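Local coordinates for uncharacterized protein (Enterococcus faecalis, PDB 3PM7) that is of unknown function but belongs to the PC4 transcriptional coactivator family, whose characterised members bind single-stranded DNA, and so may bind nucleic acid, at residues I30-R35 against D40-A45; E26-S31 against P46-M51. One frame throughout, in Å; residues are numbered along the deposited sequence.

Interaction 1: I30-R35 against D40-A45; sequences ISWNGR and DLREWA. With SO4 (sulfate ion), chain C.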
loop_
_atom_site.group_PDB
_atom_site.type_symbol
_atom_site.label_atom_id
_atom_site.label_comp_id
_atom_site.label_asym_id
_atom_site.label_seq_id
_atom_site.Cartn_x
_atom_site.Cartn_y
_atom_site.Cartn_z
ATOM N N ILE A 30 5.928 7.621 7.852
ATOM C CA ILE A 30 7.358 7.782 7.665
ATOM C C ILE A 30 7.704 9.161 7.131
ATOM O O ILE A 30 6.985 9.704 6.273
ATOM C CB ILE A 30 7.887 6.737 6.669
ATOM C CG1 ILE A 30 7.659 5.337 7.232
ATOM C CG2 ILE A 30 9.378 6.934 6.408
ATOM C CD1 ILE A 30 8.476 4.299 6.556
ATOM N N SER A 31 8.786 9.726 7.658
ATOM C CA SER A 31 9.375 10.921 7.093
ATOM C C SER A 31 10.685 10.480 6.440
ATOM O O SER A 31 11.636 10.161 7.143
ATOM C CB SER A 31 9.659 11.961 8.189
ATOM O OG SER A 31 10.184 13.180 7.644
ATOM N N TRP A 32 10.735 10.415 5.107
ATOM C CA TRP A 32 12.017 10.154 4.426
ATOM C C TRP A 32 12.885 11.405 4.461
ATOM O O TRP A 32 12.506 12.443 3.915
ATOM C CB TRP A 32 11.810 9.717 2.952
ATOM C CG TRP A 32 10.949 8.472 2.784
ATOM C CD1 TRP A 32 9.750 8.386 2.129
ATOM C CD2 TRP A 32 11.237 7.149 3.264
ATOM N NE1 TRP A 32 9.279 7.097 2.182
ATOM C CE2 TRP A 32 10.174 6.321 2.869
ATOM C CE3 TRP A 32 12.294 6.587 3.988
ATOM C CZ2 TRP A 32 10.134 4.960 3.174
ATOM C CZ3 TRP A 32 12.257 5.238 4.278
ATOM C CH2 TRP A 32 11.187 4.437 3.870
ATOM N N ASN A 33 14.045 11.314 5.114
ATOM C CA ASN A 33 15.025 12.389 5.102
ATOM C C ASN A 33 14.441 13.757 5.432
ATOM O O ASN A 33 14.768 14.730 4.760
ATOM C CB ASN A 33 15.719 12.484 3.734
ATOM C CG ASN A 33 16.382 11.191 3.318
ATOM O OD1 ASN A 33 15.707 10.224 2.955
ATOM N ND2 ASN A 33 17.711 11.172 3.338
ATOM N N GLY A 34 13.589 13.850 6.454
ATOM C CA GLY A 34 13.093 15.146 6.906
ATOM C C GLY A 34 11.971 15.708 6.041
ATOM O O GLY A 34 11.536 16.848 6.222
ATOM N N ARG A 35 11.494 14.912 5.093
ATOM C CA ARG A 35 10.408 15.344 4.226
ATOM C C ARG A 35 9.057 15.226 4.956
ATOM O O ARG A 35 8.964 14.568 6.001
ATOM C CB ARG A 35 10.397 14.482 2.945
ATOM C CG ARG A 35 11.636 14.666 2.050
ATOM C CD ARG A 35 11.686 16.078 1.514
ATOM N NE ARG A 35 10.631 16.264 0.523
ATOM C CZ ARG A 35 10.079 17.439 0.247
ATOM N NH1 ARG A 35 10.461 18.523 0.906
ATOM N NH2 ARG A 35 9.137 17.531 -0.675
ATOM N N ASP A 40 3.217 4.661 4.337
ATOM C CA ASP A 40 4.142 3.876 3.539
ATOM C C ASP A 40 3.782 2.407 3.752
ATOM O O ASP A 40 3.657 1.939 4.894
ATOM C CB ASP A 40 5.591 4.156 3.984
ATOM C CG ASP A 40 6.628 3.469 3.100
ATOM O OD1 ASP A 40 7.195 2.429 3.495
ATOM O OD2 ASP A 40 6.883 3.968 1.999
ATOM N N LEU A 41 3.596 1.686 2.654
ATOM C CA LEU A 41 3.148 0.290 2.711
ATOM C C LEU A 41 4.205 -0.544 2.010
ATOM O O LEU A 41 4.428 -0.386 0.820
ATOM C CB LEU A 41 1.818 0.153 1.971
ATOM C CG LEU A 41 1.002 -1.120 2.174
ATOM C CD1 LEU A 41 0.666 -1.279 3.631
ATOM C CD2 LEU A 41 -0.271 -1.067 1.337
ATOM N N ARG A 42 4.879 -1.416 2.745
ATOM C CA ARG A 42 6.115 -1.967 2.231
ATOM C C ARG A 42 6.568 -3.159 3.067
ATOM O O ARG A 42 6.190 -3.286 4.227
ATOM C CB ARG A 42 7.148 -0.826 2.294
ATOM C CG ARG A 42 8.600 -1.160 2.082
ATOM C CD ARG A 42 9.455 0.119 2.287
ATOM N NE ARG A 42 8.804 1.290 1.700
ATOM C CZ ARG A 42 8.902 1.659 0.421
ATOM N NH1 ARG A 42 9.648 0.954 -0.430
ATOM N NH2 ARG A 42 8.257 2.746 -0.011
ATOM N N GLU A 43 7.401 -4.014 2.488
ATOM C CA GLU A 43 7.988 -5.142 3.209
ATOM C C GLU A 43 9.264 -4.687 3.945
ATOM O O GLU A 43 10.073 -3.955 3.385
ATOM C CB GLU A 43 8.321 -6.268 2.224
ATOM C CG GLU A 43 8.458 -7.665 2.864
ATOM C CD GLU A 43 7.123 -8.323 3.164
ATOM O OE1 GLU A 43 6.112 -7.935 2.546
ATOM O OE2 GLU A 43 7.079 -9.229 4.026
ATOM N N TRP A 44 9.427 -5.118 5.200
ATOM C CA TRP A 44 10.579 -4.737 6.016
ATOM C C TRP A 44 11.219 -5.954 6.667
ATOM O O TRP A 44 10.509 -6.835 7.174
ATOM C CB TRP A 44 10.126 -3.820 7.140
ATOM C CG TRP A 44 9.753 -2.452 6.707
ATOM C CD1 TRP A 44 8.509 -2.012 6.348
ATOM C CD2 TRP A 44 10.636 -1.320 6.593
ATOM N NE1 TRP A 44 8.562 -0.666 6.021
ATOM C CE2 TRP A 44 9.861 -0.229 6.157
ATOM C CE3 TRP A 44 12.001 -1.133 6.820
ATOM C CZ2 TRP A 44 10.405 1.027 5.943
ATOM C CZ3 TRP A 44 12.549 0.137 6.605
ATOM C CH2 TRP A 44 11.747 1.194 6.179
ATOM N N ALA A 45 12.548 -5.987 6.693
ATOM C CA ALA A 45 13.273 -7.045 7.390
ATOM C C ALA A 45 12.928 -7.020 8.877
ATOM O O ALA A 45 12.394 -6.025 9.367
ATOM C CB ALA A 45 14.782 -6.896 7.171
HETATM S S SO4 C . 9.098 20.643 -1.965
HETATM O O1 SO4 C . 8.063 19.675 -2.324
HETATM O O2 SO4 C . 10.359 20.258 -2.591
HETATM O O3 SO4 C . 8.708 21.969 -2.435
HETATM O O4 SO4 C . 9.264 20.678 -0.514
#
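Ile30 and Trp32 make a buried, mainly apolar van der Waals contact with Asp40, Arg42 and Trp44, where the end of strand 24-30 and the start of the next loop send two side chains onto strand 38-44. Ile30 CG2, anti to the backbone N, lies 3.5 Å above the middle of one face of the Trp32 indole, while CD1 comes 3.8 Å from both Asp40 OD1 and Trp44 CZ2. The two indoles arrive from opposite directions and touch at their outer rims, Trp32 CH2 being 4.0 Å from Trp44 CH2. Trp32 thus ties the hairpin connection to strand 38-44, the third of the antiparallel PC4-like sheet. The same Trp32 rim has Asp40 OD2 in its plane, 3.6 Å from CZ2, with the carboxylate turned 83° from the ring. A salt bridge within strand 38-44 steadies that carboxylate: Arg42 NE meets OD1 and NH2 meets OD2 of Asp40, side-on, each at 2.7 Å and on a syn lone pair. Thr56 adds a bond to OD2. Arg42 CD rests over one face of Trp44. Away from this packing, Arg35 NH1 and NH2 donate to O4 and O1 of a sulfate, probably from the crystallisation liquor.

Interaction 2: E26-S31 against P46-M51; sequences ELNLIS and PDHEKM
The carboxylate of Glu26, which approaches the imidazole of His48, is gripped from two directions on its own strand. Arg24 forms a salt bridge with OE2, and Asn28 ND2 donates to OE1 at 2.7 Å in a nearly straight bond (171°). The latter length is less sure than it looks, because OE1 sits too near the His48 ring in the model. Glu26 and Asn28 are two residues apart on strand 24-30, so both point from the same face of the sheet. Each has CG anti to its carbonyl carbon, which sends the two side chains off alongside each other, and beyond CG the glutamate runs extended toward the loop. His48 comes from the other segment with its ring plane 77° from the carboxylate; the model puts the acid near the ring's edge, but the closeness of that approach is doubtful. The imidazole is probably turned over in the model, so no bond between ring and acid can be assigned. The contact joins the second strand of the antiparallel PC4-like sheet to the loop that leaves the third, next to Trp44, which His48 meets edge-to-face. His48 itself adopts a left-handed backbone conformation (phi 54°), part of the turn by which 46-51 swings back over the sheet. Ile9 and Glu12 of strand 9-18 also touch His48, so the histidine spans neighbouring strands. Underneath, Glu26 and Asn28 are tied by backbone hydrogen bonds to Arg42 and Asp40. The reverse face of strand 24-30 carries Leu27, which packs on Val13 and on Met72 of the second subunit. Farther along 46-51, Met51, present as selenomethionine, lays its side chain on Trp32 and Trp44.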
loop_
_atom_site.group_PDB
_atom_site.type_symbol
_atom_site.label_atom_id
_atom_site.label_comp_id
_atom_site.label_asym_id
_atom_site.label_seq_id
_atom_site.Cartn_x
_atom_site.Cartn_y
_atom_site.Cartn_z
ATOM N N GLU A 26 4.153 -3.891 6.077
ATOM C CA GLU A 26 3.775 -2.973 7.153
ATOM C C GLU A 26 3.152 -1.699 6.634
ATOM O O GLU A 26 3.578 -1.185 5.626
ATOM C CB GLU A 26 5.021 -2.576 7.969
ATOM C CG GLU A 26 5.601 -3.659 8.875
ATOM C CD GLU A 26 6.887 -3.217 9.574
ATOM O OE1 GLU A 26 7.135 -1.983 9.708
ATOM O OE2 GLU A 26 7.657 -4.112 9.995
ATOM N N LEU A 27 2.160 -1.170 7.337
ATOM C CA LEU A 27 1.764 0.213 7.125
ATOM C C LEU A 27 2.448 1.041 8.202
ATOM O O LEU A 27 2.177 0.856 9.398
ATOM C CB LEU A 27 0.252 0.379 7.269
ATOM C CG LEU A 27 -0.206 1.830 7.062
ATOM C CD1 LEU A 27 -0.055 2.185 5.572
ATOM C CD2 LEU A 27 -1.654 2.012 7.497
ATOM N N ASN A 28 3.339 1.943 7.799
ATOM C CA ASN A 28 4.000 2.874 8.736
ATOM C C ASN A 28 3.812 4.314 8.315
ATOM O O ASN A 28 3.603 4.583 7.134
ATOM C CB ASN A 28 5.510 2.615 8.785
ATOM C CG ASN A 28 5.841 1.258 9.384
ATOM O OD1 ASN A 28 5.296 0.889 10.416
ATOM N ND2 ASN A 28 6.726 0.512 8.735
ATOM N N LEU A 29 3.907 5.240 9.274
ATOM C CA LEU A 29 3.986 6.664 8.944
ATOM C C LEU A 29 5.454 7.063 8.955
ATOM O O LEU A 29 6.160 6.849 9.935
ATOM C CB LEU A 29 3.189 7.526 9.932
ATOM C CG LEU A 29 3.265 9.035 9.652
ATOM C CD1 LEU A 29 2.450 9.339 8.408
ATOM C CD2 LEU A 29 2.745 9.865 10.831
ATOM N N ILE A 30 5.928 7.621 7.852
ATOM C CA ILE A 30 7.358 7.782 7.665
ATOM C C ILE A 30 7.704 9.161 7.131
ATOM O O ILE A 30 6.985 9.704 6.273
ATOM C CB ILE A 30 7.887 6.737 6.669
ATOM C CG1 ILE A 30 7.659 5.337 7.232
ATOM C CG2 ILE A 30 9.378 6.934 6.408
ATOM C CD1 ILE A 30 8.476 4.299 6.556
ATOM N N SER A 31 8.786 9.726 7.658
ATOM C CA SER A 31 9.375 10.921 7.093
ATOM C C SER A 31 10.685 10.480 6.440
ATOM O O SER A 31 11.636 10.161 7.143
ATOM C CB SER A 31 9.659 11.961 8.189
ATOM O OG SER A 31 10.184 13.180 7.644
ATOM N N PRO A 46 13.239 -8.114 9.603
ATOM C CA PRO A 46 12.904 -8.287 11.027
ATOM C C PRO A 46 13.020 -7.030 11.914
ATOM O O PRO A 46 12.020 -6.599 12.505
ATOM C CB PRO A 46 13.894 -9.364 11.479
ATOM C CG PRO A 46 14.058 -10.215 10.266
ATOM C CD PRO A 46 13.963 -9.289 9.074
ATOM N N ASP A 47 14.206 -6.453 12.032
ATOM C CA ASP A 47 14.351 -5.274 12.891
ATOM C C ASP A 47 14.470 -3.986 12.064
ATOM O O ASP A 47 15.219 -3.059 12.418
ATOM C CB ASP A 47 15.543 -5.425 13.845
ATOM C CG ASP A 47 15.415 -4.539 15.088
ATOM O OD1 ASP A 47 14.278 -4.373 15.589
ATOM O OD2 ASP A 47 16.447 -4.010 15.568
ATOM N N HIS A 48 13.717 -3.940 10.969
ATOM C CA HIS A 48 13.741 -2.811 10.052
ATOM C C HIS A 48 15.155 -2.503 9.586
ATOM O O HIS A 48 15.489 -1.345 9.361
ATOM C CB HIS A 48 13.151 -1.556 10.717
ATOM C CG HIS A 48 11.744 -1.732 11.190
ATOM N ND1 HIS A 48 10.662 -1.631 10.345
ATOM C CD2 HIS A 48 11.242 -2.036 12.411
ATOM C CE1 HIS A 48 9.549 -1.854 11.025
ATOM N NE2 HIS A 48 9.875 -2.099 12.283
ATOM N N GLU A 49 15.983 -3.525 9.436
ATOM C CA GLU A 49 17.379 -3.293 9.073
ATOM C C GLU A 49 17.502 -3.011 7.578
ATOM O O GLU A 49 18.539 -2.572 7.098
ATOM C CB GLU A 49 18.234 -4.512 9.442
ATOM C CG GLU A 49 17.930 -5.748 8.604
ATOM C CD GLU A 49 18.539 -7.021 9.178
ATOM O OE1 GLU A 49 17.992 -8.121 8.915
ATOM O OE2 GLU A 49 19.567 -6.921 9.889
ATOM N N LYS A 50 16.432 -3.283 6.843
ATOM C CA LYS A 50 16.453 -3.187 5.396
ATOM C C LYS A 50 15.025 -3.191 4.904
ATOM O O LYS A 50 14.157 -3.851 5.499
ATOM C CB LYS A 50 17.227 -4.368 4.813
ATOM C CG LYS A 50 17.303 -4.408 3.301
ATOM C CD LYS A 50 18.232 -5.519 2.835
ATOM C CE LYS A 50 18.251 -5.631 1.319
ATOM N NZ LYS A 50 16.871 -5.723 0.756
HETATM N N MSE A 51 14.776 -2.463 3.817
HETATM C CA MSE A 51 13.427 -2.354 3.274
HETATM C C MSE A 51 13.305 -3.073 1.935
HETATM O O MSE A 51 14.282 -3.292 1.236
HETATM C CB MSE A 51 13.019 -0.882 3.128
HETATM C CG MSE A 51 13.516 -0.220 1.856
HETATM SE SE MSE A 51 12.843 1.610 1.554
HETATM C CE MSE A 51 14.062 2.581 2.717
#

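In the fold
After helix 3-8 and strand 9-18, the chain enters strand 24-30. Interaction 2 starts from the first half of this strand and interaction 1 from its end, and their first segments share Ile30 and Ser31. Interaction 1 closes the shorter loop, bringing 30-35 back to 40-45 around the hairpin connection. Interaction 2 closes a wider one, from 26-31 to 46-51, which contains both the connection and strand 38-44. Their centres lie about 6 Å apart, and strands 24-30 and 38-44, on which they are built, are hydrogen-bonded neighbours in the sheet. Between them the two contacts fasten the loops at either end of strand 38-44 to one face of the sheet.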